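Local coordinates for protein glutamate racemase (Escherichia coli, PDB 2JFN) that belongs to the Asp/Glu/hydantoin racemase family of alpha/beta proteins and holds glutamic acid in a pocket lined by residues from several parts of the chain, at residues G32-Y37 and P268-Y273; F53-F58 and P261-L266; A74-V79 and Y83-A88; L133-T138 and E164-A169; R185-W190 and Q216-G221. All coordinates share one frame; numbering follows the deposited sequence.

The five contacts fall into two groups, one at each sheet. Contacts 1, 2 and 3 belong to the seven-stranded mixed sheet: helices 33-43, 65-82, 261-264 and 267-272 pack there, and contacts 1 and 2 touch through Leu-270 and Phe-53. Contacts 4 and 5 belong to the four-stranded parallel sheet, with centres 15 Å apart, and meet where Leu-133 touches Leu-187 and Trp-190. Contacts 3 and 5 lie on opposite sides of the chain's centre, their centres 39 Å apart. Contacts 3, 4 and 5 follow one another along the chain; contacts 1 and 2 bring its late helices back to its beginning. Contacts 2 and 4 touch through Phe-58 and Val-166, which both touch bound glutamic acid between the sheets.

Contact 1: residues G32-Y37 and P268-Y273; sequences GGLSVY and PVLQRY
Leu-34 covers one face of the Tyr-273 ring, and the apolar part of the contact begins there. Its CB makes a CH-pi contact, 4.1 Å from the centroid of the Tyr-273 ring and 18° off the ring normal, while CD1 lies over another part of the same face, 3.9 Å from Tyr-273 CE1. The other methyl, CD2, reaches past the ring to Leu-270 CD2 at 4.3 Å. Branched leucines suit this position because each methyl can serve a different neighbour. Leu-173 of helix 163-174 also packs against Leu-34.

Both helices are connections in beta-alpha-beta units of the mixed sheet: helix 33-43 joins the parallel strands 21-28 and 48-53, and helix 267-272 lies between the parallel strands 253-256 and 277-280.

The second aromatic contact is made at the edge: Tyr-37 CE1 comes near the plane of the Tyr-273 ring, 3.9 Å from its CD2, as the two side chains run past each other in opposite directions. A tyrosine suits this place, since its apolar ring can pack while its hydroxyl serves a backbone carbonyl. Tyr-49 meets the Tyr-37 ring edge-to-face.

One polar bond crosses the contact. The Tyr-37 hydroxyl OH donates to Tyr-273 O at 2.8 Å, approaching at a C=O...donor angle of 153° and tilted 22° from the carbonyl plane.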
# COMPACT_ATOMS: atom_id res chain seq x y z
N GLY A 32 1.06 0.45 -5.72
CA GLY A 32 1.08 1.09 -4.41
C GLY A 32 2.01 0.42 -3.41
O GLY A 32 2.63 1.09 -2.58
N GLY A 33 2.10 -0.90 -3.49
CA GLY A 33 2.96 -1.65 -2.59
C GLY A 33 4.39 -1.16 -2.61
O GLY A 33 5.09 -1.26 -1.62
N LEU A 34 4.82 -0.63 -3.75
CA LEU A 34 6.18 -0.12 -3.89
C LEU A 34 6.50 1.04 -2.95
O LEU A 34 7.66 1.21 -2.58
CB LEU A 34 6.43 0.30 -5.34
CG LEU A 34 6.43 -0.84 -6.36
CD1 LEU A 34 6.53 -0.26 -7.77
CD2 LEU A 34 7.60 -1.79 -6.08
N SER A 35 5.50 1.83 -2.56
CA SER A 35 5.79 2.93 -1.65
C SER A 35 6.15 2.38 -0.27
O SER A 35 7.02 2.92 0.42
CB SER A 35 4.59 3.89 -1.53
OG SER A 35 3.48 3.29 -0.88
N VAL A 36 5.50 1.29 0.12
CA VAL A 36 5.76 0.66 1.42
C VAL A 36 7.09 -0.08 1.35
O VAL A 36 7.90 -0.01 2.28
CB VAL A 36 4.64 -0.34 1.79
CG1 VAL A 36 4.94 -0.99 3.15
CG2 VAL A 36 3.30 0.38 1.83
N TYR A 37 7.31 -0.78 0.25
CA TYR A 37 8.55 -1.50 0.06
C TYR A 37 9.74 -0.53 0.11
O TYR A 37 10.76 -0.83 0.72
CB TYR A 37 8.53 -2.25 -1.28
CG TYR A 37 9.90 -2.51 -1.85
CD1 TYR A 37 10.45 -1.66 -2.80
CD2 TYR A 37 10.67 -3.59 -1.41
CE1 TYR A 37 11.74 -1.87 -3.31
CE2 TYR A 37 11.96 -3.81 -1.91
CZ TYR A 37 12.48 -2.95 -2.85
OH TYR A 37 13.74 -3.17 -3.36
N PRO A 268 10.88 -1.38 -16.25
CA PRO A 268 11.90 -0.36 -15.95
C PRO A 268 11.79 0.23 -14.54
O PRO A 268 12.80 0.43 -13.87
CB PRO A 268 11.70 0.67 -17.06
CG PRO A 268 10.25 0.52 -17.42
CD PRO A 268 10.06 -0.97 -17.41
N VAL A 269 10.57 0.51 -14.09
CA VAL A 269 10.37 1.06 -12.75
C VAL A 269 10.70 -0.00 -11.71
O VAL A 269 11.40 0.28 -10.73
CB VAL A 269 8.92 1.56 -12.57
CG1 VAL A 269 8.69 2.04 -11.13
CG2 VAL A 269 8.66 2.72 -13.53
N LEU A 270 10.24 -1.23 -11.92
CA LEU A 270 10.54 -2.30 -11.00
C LEU A 270 12.05 -2.46 -10.86
O LEU A 270 12.58 -2.67 -9.76
CB LEU A 270 9.91 -3.62 -11.49
CG LEU A 270 8.38 -3.73 -11.37
CD1 LEU A 270 7.89 -5.00 -12.06
CD2 LEU A 270 7.97 -3.73 -9.90
N GLN A 271 12.77 -2.33 -11.98
CA GLN A 271 14.22 -2.46 -11.97
C GLN A 271 14.86 -1.31 -11.19
O GLN A 271 15.81 -1.53 -10.43
CB GLN A 271 14.76 -2.54 -13.40
CG GLN A 271 14.52 -3.91 -14.03
CD GLN A 271 14.92 -4.00 -15.50
OE1 GLN A 271 15.15 -5.09 -16.03
NE2 GLN A 271 15.00 -2.85 -16.17
N ARG A 272 14.34 -0.10 -11.36
CA ARG A 272 14.85 1.06 -10.62
C ARG A 272 14.62 0.84 -9.11
O ARG A 272 15.40 1.33 -8.29
CB ARG A 272 14.15 2.36 -11.05
CG ARG A 272 14.73 2.99 -12.32
CD ARG A 272 14.38 4.47 -12.42
NE ARG A 272 12.97 4.70 -12.74
CZ ARG A 272 12.42 4.43 -13.93
NH1 ARG A 272 13.16 3.93 -14.91
NH2 ARG A 272 11.12 4.66 -14.13
N TYR A 273 13.57 0.11 -8.77
CA TYR A 273 13.26 -0.18 -7.37
C TYR A 273 14.11 -1.31 -6.78
O TYR A 273 14.10 -1.54 -5.57
CB TYR A 273 11.78 -0.54 -7.19
CG TYR A 273 10.89 0.65 -6.88
CD1 TYR A 273 10.19 1.31 -7.88
CD2 TYR A 273 10.77 1.12 -5.57
CE1 TYR A 273 9.38 2.41 -7.60
CE2 TYR A 273 9.97 2.22 -5.27
CZ TYR A 273 9.28 2.86 -6.29
OH TYR A 273 8.49 3.95 -5.99

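Contact 2: residues F53-F58 and P261-L266; sequences FDNVAF and PGAEQL
The loop that leaves strand 48-53 and leads to the glutamic acid pocket is joined here, through Phe-53 and Asn-55, to the helix 261-264 region. The loop starts at the C-terminal end of a parallel strand, where alpha/beta folds commonly carry their binding sites; Phe-58, at the far end of the segment, lines that pocket.

Across the contact, Ala-263 presents its single methyl group to two residues at once. Its CB lies at the edge of the Phe-53 ring, near the ring plane and 4.1 Å from CE1, and comes within 3.7 Å of Asn-55 ND2. A small side chain fits here because helix and loop come close, with the CA atoms of Asn-55 and Ala-263 6.8 Å apart. The Asn-55 amide meets this methyl with its nitrogen end; the same ND2 donates to Ala-258 O, and OD1 accepts from Met-257 N. An asparagine, with a donor and an acceptor on one short stem, can thus tie the loop to the segment after strand 253-256.

Asp-54 shapes the turn itself. Its OD1 takes the N-H of Ala-57 at 3.1 Å in an Asx motif, met from well above the carboxylate plane, and its OD2 forms a salt bridge with Arg-71 and a hydrogen bond with Tyr-60 OH. Asp-54 therefore probably helps to position Tyr-60, a pocket residue.

Phe-53 holds CG between its backbone N and carbonyl carbon (chi1 60°), a torsion that turns the ring to Leu-266, whose CD1 lies 3.9 Å from CE1 and 4.0 Å from CZ of Phe-53.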
# COMPACT_ATOMS: atom_id res chain seq x y z
N PHE A 53 2.23 -8.36 -7.37
CA PHE A 53 1.08 -7.51 -7.60
C PHE A 53 0.03 -8.25 -8.43
O PHE A 53 0.35 -8.95 -9.40
CB PHE A 53 1.50 -6.17 -8.24
CG PHE A 53 2.20 -6.30 -9.57
CD1 PHE A 53 1.53 -5.98 -10.75
CD2 PHE A 53 3.53 -6.70 -9.64
CE1 PHE A 53 2.18 -6.04 -11.98
CE2 PHE A 53 4.19 -6.77 -10.87
CZ PHE A 53 3.51 -6.44 -12.05
N ASP A 54 -1.23 -8.10 -8.03
CA ASP A 54 -2.34 -8.76 -8.70
C ASP A 54 -2.90 -7.95 -9.87
O ASP A 54 -3.98 -7.37 -9.77
CB ASP A 54 -3.46 -9.05 -7.69
CG ASP A 54 -4.51 -10.00 -8.23
OD1 ASP A 54 -4.41 -10.40 -9.42
OD2 ASP A 54 -5.43 -10.36 -7.47
N ASN A 55 -2.17 -7.92 -10.98
CA ASN A 55 -2.63 -7.16 -12.14
C ASN A 55 -3.87 -7.79 -12.77
O ASN A 55 -4.54 -7.14 -13.56
CB ASN A 55 -1.49 -7.03 -13.17
CG ASN A 55 -1.03 -8.36 -13.72
OD1 ASN A 55 -0.70 -9.29 -12.97
ND2 ASN A 55 -1.00 -8.47 -15.05
N VAL A 56 -4.17 -9.03 -12.39
CA VAL A 56 -5.34 -9.74 -12.92
C VAL A 56 -6.66 -9.28 -12.28
O VAL A 56 -7.67 -9.15 -12.97
CB VAL A 56 -5.20 -11.27 -12.71
CG1 VAL A 56 -6.54 -11.97 -12.94
CG2 VAL A 56 -4.16 -11.83 -13.68
N ALA A 57 -6.64 -9.02 -10.98
CA ALA A 57 -7.86 -8.62 -10.30
C ALA A 57 -7.88 -7.15 -9.86
O ALA A 57 -8.86 -6.70 -9.27
CB ALA A 57 -8.11 -9.53 -9.11
N PHE A 58 -6.81 -6.42 -10.14
CA PHE A 58 -6.76 -4.99 -9.79
C PHE A 58 -7.88 -4.35 -10.62
O PHE A 58 -8.05 -4.69 -11.79
CB PHE A 58 -5.42 -4.38 -10.21
CG PHE A 58 -5.38 -2.88 -10.09
CD1 PHE A 58 -5.03 -2.27 -8.88
CD2 PHE A 58 -5.76 -2.08 -11.16
CE1 PHE A 58 -5.05 -0.89 -8.75
CE2 PHE A 58 -5.78 -0.68 -11.04
CZ PHE A 58 -5.42 -0.09 -9.83
N PRO A 261 0.75 -6.73 -21.30
CA PRO A 261 1.55 -5.57 -21.69
C PRO A 261 1.64 -4.59 -20.52
O PRO A 261 2.68 -4.00 -20.28
CB PRO A 261 0.79 -5.00 -22.89
CG PRO A 261 0.22 -6.25 -23.52
CD PRO A 261 -0.29 -7.01 -22.32
N GLY A 262 0.53 -4.43 -19.79
CA GLY A 262 0.52 -3.52 -18.66
C GLY A 262 1.56 -3.89 -17.60
O GLY A 262 2.30 -3.03 -17.12
N ALA A 263 1.60 -5.16 -17.23
CA ALA A 263 2.56 -5.62 -16.24
C ALA A 263 3.99 -5.45 -16.76
O ALA A 263 4.89 -5.03 -16.03
CB ALA A 263 2.30 -7.08 -15.90
N GLU A 264 4.19 -5.79 -18.03
CA GLU A 264 5.51 -5.70 -18.64
C GLU A 264 6.01 -4.25 -18.67
O GLU A 264 7.20 -4.00 -18.51
CB GLU A 264 5.46 -6.30 -20.06
CG GLU A 264 5.04 -7.76 -20.05
CD GLU A 264 4.53 -8.27 -21.39
OE1 GLU A 264 4.12 -7.45 -22.24
OE2 GLU A 264 4.52 -9.50 -21.58
N GLN A 265 5.09 -3.31 -18.85
CA GLN A 265 5.45 -1.90 -18.90
C GLN A 265 6.02 -1.38 -17.58
O GLN A 265 6.58 -0.28 -17.54
CB GLN A 265 4.25 -1.06 -19.32
CG GLN A 265 3.73 -1.45 -20.68
CD GLN A 265 2.59 -0.58 -21.15
OE1 GLN A 265 1.97 -0.86 -22.18
NE2 GLN A 265 2.29 0.49 -20.41
N LEU A 266 5.88 -2.15 -16.51
CA LEU A 266 6.41 -1.76 -15.21
C LEU A 266 7.86 -2.19 -15.02
O LEU A 266 8.52 -1.78 -14.07
CB LEU A 266 5.57 -2.38 -14.08
CG LEU A 266 4.19 -1.78 -13.85
CD1 LEU A 266 3.52 -2.49 -12.68
CD2 LEU A 266 4.33 -0.29 -13.57

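Contact 3: residues A74-V79 and Y83-A88; sequences AIVTAV and YPLALA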
# COMPACT_ATOMS: atom_id res chain seq x y z
N ALA A 74 -4.67 -17.01 -1.75
CA ALA A 74 -4.16 -17.84 -2.84
C ALA A 74 -2.83 -17.30 -3.38
O ALA A 74 -1.92 -18.06 -3.69
CB ALA A 74 -5.19 -17.93 -3.97
N ILE A 75 -2.72 -15.98 -3.50
CA ILE A 75 -1.47 -15.41 -4.00
C ILE A 75 -0.31 -15.65 -3.02
O ILE A 75 0.78 -16.02 -3.44
CB ILE A 75 -1.63 -13.90 -4.30
CG1 ILE A 75 -2.56 -13.71 -5.50
CG2 ILE A 75 -0.25 -13.27 -4.57
CD1 ILE A 75 -2.94 -12.26 -5.79
N VAL A 76 -0.54 -15.46 -1.72
CA VAL A 76 0.54 -15.68 -0.75
C VAL A 76 0.91 -17.17 -0.73
O VAL A 76 2.06 -17.54 -0.52
CB VAL A 76 0.13 -15.24 0.68
CG1 VAL A 76 1.26 -15.58 1.66
CG2 VAL A 76 -0.15 -13.73 0.70
N THR A 77 -0.08 -18.02 -0.95
CA THR A 77 0.16 -19.46 -0.98
C THR A 77 1.10 -19.79 -2.14
O THR A 77 2.04 -20.58 -1.99
CB THR A 77 -1.16 -20.22 -1.14
OG1 THR A 77 -1.98 -19.95 0.00
CG2 THR A 77 -0.92 -21.73 -1.25
N ALA A 78 0.84 -19.18 -3.30
CA ALA A 78 1.65 -19.41 -4.49
C ALA A 78 3.07 -18.89 -4.28
O ALA A 78 4.04 -19.53 -4.68
CB ALA A 78 1.01 -18.75 -5.71
N VAL A 79 3.19 -17.71 -3.67
CA VAL A 79 4.51 -17.17 -3.43
C VAL A 79 5.30 -18.10 -2.52
O VAL A 79 6.46 -18.40 -2.78
CB VAL A 79 4.46 -15.76 -2.78
CG1 VAL A 79 5.87 -15.29 -2.47
CG2 VAL A 79 3.77 -14.77 -3.72
N TYR A 83 9.13 -19.56 -2.73
CA TYR A 83 10.12 -19.27 -1.69
C TYR A 83 9.53 -19.26 -0.29
O TYR A 83 8.51 -18.61 -0.05
CB TYR A 83 10.76 -17.89 -1.89
CG TYR A 83 11.66 -17.72 -3.09
CD1 TYR A 83 11.17 -17.19 -4.28
CD2 TYR A 83 13.01 -18.05 -3.03
CE1 TYR A 83 12.00 -16.99 -5.37
CE2 TYR A 83 13.86 -17.85 -4.11
CZ TYR A 83 13.35 -17.32 -5.28
OH TYR A 83 14.18 -17.13 -6.36
N PRO A 84 10.14 -20.00 0.65
CA PRO A 84 9.61 -19.99 2.01
C PRO A 84 9.73 -18.52 2.43
O PRO A 84 10.71 -17.86 2.08
CB PRO A 84 10.58 -20.89 2.76
CG PRO A 84 10.94 -21.92 1.72
CD PRO A 84 11.16 -21.06 0.48
N LEU A 85 8.75 -18.01 3.17
CA LEU A 85 8.77 -16.61 3.57
C LEU A 85 9.09 -16.39 5.04
O LEU A 85 8.65 -17.14 5.90
CB LEU A 85 7.41 -15.97 3.27
CG LEU A 85 6.87 -16.10 1.84
CD1 LEU A 85 5.46 -15.53 1.76
CD2 LEU A 85 7.80 -15.38 0.88
N ALA A 86 9.89 -15.36 5.32
CA ALA A 86 10.21 -15.03 6.70
C ALA A 86 9.10 -14.09 7.19
O ALA A 86 8.74 -14.08 8.36
CB ALA A 86 11.57 -14.33 6.77
N LEU A 87 8.53 -13.33 6.26
CA LEU A 87 7.48 -12.38 6.60
C LEU A 87 6.81 -11.84 5.35
O LEU A 87 7.44 -11.75 4.29
CB LEU A 87 8.09 -11.22 7.40
CG LEU A 87 7.29 -9.96 7.76
CD1 LEU A 87 7.97 -9.28 8.94
CD2 LEU A 87 7.22 -9.01 6.56
N ALA A 88 5.53 -11.49 5.46
CA ALA A 88 4.78 -10.94 4.35
C ALA A 88 4.06 -9.66 4.76
O ALA A 88 3.52 -9.56 5.87
CB ALA A 88 3.76 -11.95 3.85
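Tyr-83 N donates to Val-79 O over 2.9 Å, with an N-H...O angle of 164°. The last turn of helix 65-82 closes with this i+4 to i bond, and Tyr-83 is the first residue to leave helical backbone angles. The chain then turns back beside the helix, and Leu-85 is brought against it.

There the contact is apolar. Leu-85 divides its two methyls between residues three apart in the helix: CD2 lies 3.9 Å from Val-79 CG1, and CD1 lies 4.2 Å from Val-76 CG1. Val-79 carries CG1 anti to its backbone N (chi1 176°), which presents that methyl to Leu-85, and the two side chains cross at about a right angle. Beta-branched valines offer a compact, rather rigid surface to the longer leucine.

The arrangement belongs to a beta-alpha-beta crossover. Helix 65-82 connects strand 48-53 to strand 87-90, both parallel to strand 21-28, which lies between them in the sheet. Ile-50 of strand 48-53 touches Val-79, Tyr-83 and Leu-85 alike.

The Tyr-83 ring leads away from the helix: it meets His-48 edge-to-face, and its OH is hydrogen-bonded to Asp-250 OD2.

Contact 4: residues L133-T138 and E164-A169; sequences LATRGT and EMVELA
Thr-135 and Val-166 meet because their first torsions aim one branch of each at the other. In Thr-135 the hydroxyl OG1 lies opposite the backbone N (chi1 -171°), and in Val-166 the methyl CG2 lies opposite the carbonyl carbon. OG1 of Thr-135 then rests 3.6 Å from CG2 of Val-166, with Thr-135 CB also close at 3.8 Å from the same methyl. This is a van der Waals contact, and no hydrogen bond joins the two segments.

One residue earlier in the helix, Met-165 runs out straight and then bends at its thioether (chi3 -76°). The bend lays the end of the side chain across Leu-133 at about a right angle, with SD 4.2 Å from Leu-133 CD1 and the terminal CE equally near. A flexible, unbranched methionine can fill in this way the uneven surface between a strand leucine and Leu-183 and Ile-186 of helix 180-186.

Val-166 also touches the bound glutamic acid, and Thr-135 packs on Thr-94, a residue of the same pocket. A helix set against the C-terminal end of a strand, with a ligand at that end of the sheet, is the arrangement of a parallel alpha/beta domain.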
# COMPACT_ATOMS: atom_id res chain seq x y z
N LEU A 133 -7.32 10.68 2.56
CA LEU A 133 -7.40 10.40 1.13
C LEU A 133 -7.26 8.90 1.00
O LEU A 133 -6.26 8.33 1.43
CB LEU A 133 -6.26 11.07 0.36
CG LEU A 133 -6.35 12.55 0.03
CD1 LEU A 133 -5.13 12.93 -0.79
CD2 LEU A 133 -7.63 12.83 -0.76
N ALA A 134 -8.26 8.26 0.43
CA ALA A 134 -8.24 6.82 0.25
C ALA A 134 -8.96 6.50 -1.04
O ALA A 134 -9.49 7.39 -1.70
CB ALA A 134 -8.93 6.13 1.42
N THR A 135 -8.98 5.23 -1.42
CA THR A 135 -9.69 4.88 -2.63
C THR A 135 -11.18 4.82 -2.30
O THR A 135 -11.56 4.75 -1.12
CB THR A 135 -9.20 3.54 -3.22
OG1 THR A 135 -9.79 3.36 -4.51
CG2 THR A 135 -9.56 2.38 -2.30
N ARG A 136 -12.01 4.85 -3.33
CA ARG A 136 -13.46 4.84 -3.14
C ARG A 136 -13.97 3.77 -2.20
O ARG A 136 -14.82 4.04 -1.34
CB ARG A 136 -14.16 4.73 -4.50
CG ARG A 136 -15.66 4.92 -4.42
CD ARG A 136 -15.98 6.25 -3.74
NE ARG A 136 -17.38 6.31 -3.33
CZ ARG A 136 -17.91 7.33 -2.66
NH1 ARG A 136 -17.17 8.37 -2.32
NH2 ARG A 136 -19.19 7.29 -2.31
N GLY A 137 -13.46 2.55 -2.35
CA GLY A 137 -13.91 1.45 -1.50
C GLY A 137 -13.48 1.52 -0.04
O GLY A 137 -14.19 1.02 0.84
N THR A 138 -12.33 2.13 0.23
CA THR A 138 -11.81 2.24 1.59
C THR A 138 -12.58 3.21 2.48
O THR A 138 -12.63 3.03 3.70
CB THR A 138 -10.33 2.66 1.57
OG1 THR A 138 -9.57 1.70 0.82
CG2 THR A 138 -9.78 2.75 2.99
N GLU A 164 -9.93 7.33 -8.97
CA GLU A 164 -9.19 7.97 -10.05
C GLU A 164 -7.75 8.27 -9.65
O GLU A 164 -6.82 8.17 -10.46
CB GLU A 164 -9.89 9.27 -10.46
CG GLU A 164 -9.27 9.92 -11.69
CD GLU A 164 -10.00 11.17 -12.13
OE1 GLU A 164 -11.13 11.41 -11.64
OE2 GLU A 164 -9.45 11.92 -12.97
N MET A 165 -7.55 8.64 -8.39
CA MET A 165 -6.20 8.94 -7.93
C MET A 165 -5.34 7.68 -7.98
O MET A 165 -4.14 7.73 -8.26
CB MET A 165 -6.23 9.51 -6.52
CG MET A 165 -4.95 10.23 -6.13
SD MET A 165 -5.03 10.99 -4.50
CE MET A 165 -6.02 12.42 -4.85
N VAL A 166 -5.96 6.53 -7.72
CA VAL A 166 -5.24 5.27 -7.76
C VAL A 166 -4.72 5.09 -9.19
O VAL A 166 -3.58 4.70 -9.40
CB VAL A 166 -6.14 4.08 -7.39
CG1 VAL A 166 -5.36 2.78 -7.51
CG2 VAL A 166 -6.67 4.26 -5.97
N GLU A 167 -5.58 5.38 -10.16
CA GLU A 167 -5.23 5.25 -11.57
C GLU A 167 -4.12 6.22 -11.96
O GLU A 167 -3.27 5.90 -12.79
CB GLU A 167 -6.46 5.47 -12.46
CG GLU A 167 -7.43 4.32 -12.44
CD GLU A 167 -6.76 2.99 -12.73
OE1 GLU A 167 -5.95 2.91 -13.68
OE2 GLU A 167 -7.03 2.01 -12.00
N LEU A 168 -4.15 7.41 -11.38
CA LEU A 168 -3.12 8.40 -11.68
C LEU A 168 -1.78 7.85 -11.22
O LEU A 168 -0.77 8.00 -11.91
CB LEU A 168 -3.44 9.72 -10.97
CG LEU A 168 -4.64 10.47 -11.56
CD1 LEU A 168 -4.95 11.70 -10.73
CD2 LEU A 168 -4.34 10.85 -13.00
N ALA A 169 -1.77 7.19 -10.06
CA ALA A 169 -0.54 6.61 -9.53
C ALA A 169 -0.09 5.48 -10.45
O ALA A 169 1.10 5.37 -10.77
CB ALA A 169 -0.78 6.08 -8.10

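Contact 5: residues R185-W190 and Q216-G221; sequences RILRPW and QVLPEG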
# COMPACT_ATOMS: atom_id res chain seq x y z
N ARG A 185 -9.01 18.84 -9.66
CA ARG A 185 -10.43 18.55 -9.78
C ARG A 185 -10.85 17.58 -8.67
O ARG A 185 -11.84 17.79 -7.98
CB ARG A 185 -10.73 17.94 -11.15
CG ARG A 185 -12.19 17.58 -11.36
CD ARG A 185 -13.07 18.82 -11.38
NE ARG A 185 -14.49 18.45 -11.30
CZ ARG A 185 -15.07 17.95 -10.22
NH1 ARG A 185 -14.36 17.76 -9.11
NH2 ARG A 185 -16.35 17.62 -10.24
N ILE A 186 -10.07 16.52 -8.51
CA ILE A 186 -10.36 15.53 -7.49
C ILE A 186 -10.35 16.19 -6.10
O ILE A 186 -11.20 15.91 -5.26
CB ILE A 186 -9.32 14.38 -7.51
CG1 ILE A 186 -9.42 13.63 -8.85
CG2 ILE A 186 -9.54 13.44 -6.33
CD1 ILE A 186 -8.34 12.56 -9.04
N LEU A 187 -9.39 17.08 -5.88
CA LEU A 187 -9.26 17.76 -4.59
C LEU A 187 -10.05 19.07 -4.48
O LEU A 187 -9.95 19.77 -3.47
CB LEU A 187 -7.77 18.03 -4.30
CG LEU A 187 -6.88 16.78 -4.17
CD1 LEU A 187 -5.41 17.17 -4.19
CD2 LEU A 187 -7.22 16.07 -2.87
N ARG A 188 -10.84 19.38 -5.50
CA ARG A 188 -11.63 20.62 -5.51
C ARG A 188 -12.37 20.84 -4.18
O ARG A 188 -12.30 21.92 -3.61
CB ARG A 188 -12.61 20.62 -6.69
CG ARG A 188 -13.20 22.02 -7.00
CD ARG A 188 -14.04 22.03 -8.28
NE ARG A 188 -15.33 21.37 -8.12
CZ ARG A 188 -16.29 21.35 -9.04
NH1 ARG A 188 -16.10 21.96 -10.20
NH2 ARG A 188 -17.44 20.74 -8.80
N PRO A 189 -13.06 19.81 -3.67
CA PRO A 189 -13.79 19.94 -2.40
C PRO A 189 -12.94 20.58 -1.30
O PRO A 189 -13.40 21.47 -0.57
CB PRO A 189 -14.16 18.50 -2.06
CG PRO A 189 -14.30 17.86 -3.39
CD PRO A 189 -13.14 18.42 -4.17
N TRP A 190 -11.71 20.11 -1.18
CA TRP A 190 -10.79 20.61 -0.17
C TRP A 190 -10.25 22.00 -0.51
O TRP A 190 -10.09 22.83 0.37
CB TRP A 190 -9.63 19.63 0.02
CG TRP A 190 -10.04 18.38 0.75
CD1 TRP A 190 -11.30 18.05 1.17
CD2 TRP A 190 -9.19 17.30 1.15
NE1 TRP A 190 -11.28 16.84 1.82
CE2 TRP A 190 -10.00 16.35 1.82
CE3 TRP A 190 -7.82 17.04 1.02
CZ2 TRP A 190 -9.48 15.17 2.35
CZ3 TRP A 190 -7.30 15.86 1.55
CH2 TRP A 190 -8.14 14.94 2.21
N GLN A 216 1.95 19.91 -4.81
CA GLN A 216 1.87 21.05 -5.72
C GLN A 216 0.43 21.57 -5.79
O GLN A 216 0.20 22.75 -6.03
CB GLN A 216 2.32 20.66 -7.13
CG GLN A 216 3.76 20.18 -7.24
CD GLN A 216 4.17 19.94 -8.68
OE1 GLN A 216 4.35 20.88 -9.46
NE2 GLN A 216 4.31 18.67 -9.06
N VAL A 217 -0.52 20.67 -5.56
CA VAL A 217 -1.94 21.01 -5.63
C VAL A 217 -2.56 21.40 -4.29
O VAL A 217 -3.38 22.31 -4.23
CB VAL A 217 -2.74 19.83 -6.23
CG1 VAL A 217 -4.23 20.14 -6.24
CG2 VAL A 217 -2.25 19.54 -7.63
N LEU A 218 -2.17 20.71 -3.23
CA LEU A 218 -2.72 20.99 -1.90
C LEU A 218 -2.28 22.34 -1.35
O LEU A 218 -1.18 22.81 -1.65
CB LEU A 218 -2.33 19.88 -0.92
CG LEU A 218 -2.90 18.48 -1.14
CD1 LEU A 218 -2.12 17.48 -0.29
CD2 LEU A 218 -4.38 18.44 -0.79
N PRO A 219 -3.13 22.97 -0.53
CA PRO A 219 -2.80 24.27 0.05
C PRO A 219 -1.49 24.24 0.84
O PRO A 219 -1.19 23.25 1.52
CB PRO A 219 -4.00 24.58 0.94
CG PRO A 219 -4.60 23.24 1.22
CD PRO A 219 -4.47 22.54 -0.11
N GLU A 220 -0.73 25.31 0.72
CA GLU A 220 0.56 25.44 1.39
C GLU A 220 0.45 25.00 2.85
O GLU A 220 -0.58 25.20 3.49
CB GLU A 220 1.04 26.89 1.35
CG GLU A 220 0.63 27.66 0.10
CD GLU A 220 0.71 29.16 0.29
OE1 GLU A 220 1.83 29.68 0.51
OE2 GLU A 220 -0.35 29.83 0.23
N GLY A 221 1.51 24.38 3.36
CA GLY A 221 1.52 23.95 4.75
C GLY A 221 0.84 22.64 5.08
O GLY A 221 0.85 22.23 6.24
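Two helix ends that flank the four-stranded parallel sheet meet where Leu-187 packs on Val-217 and Leu-218. Leu-187 stands at the break between helices 180-186 and 188-191, and Leu-218 is the first residue beyond helix 211-217 to leave helical backbone angles, just before strand 223-225.

Leu-187 CD1 touches both residues, lying 3.8 Å from Val-217 CG1 and the same distance from Leu-218 CD2. Val-217 places CG1 anti to its backbone N (chi1 177°), the branch that meets Leu-187, while Leu-218 crosses Leu-187 at about a right angle. A leucine suits this junction, since its methyl at the end of a flexible stem can touch two neighbours together.

Trp-190 adds an aromatic edge. Its indole meets Leu-218 with CE3, which lies 4.1 Å from Leu-218 CD2 near the ring plane, and the two side chains run side by side in the same direction. On the sheet side, Leu-160 of strand 156-161 touches both Leu-187 and Trp-190.

Because every touching atom across the contact is a carbon and no hydrogen bond links the segments, the join probably rests on shape fit and burial of apolar surface.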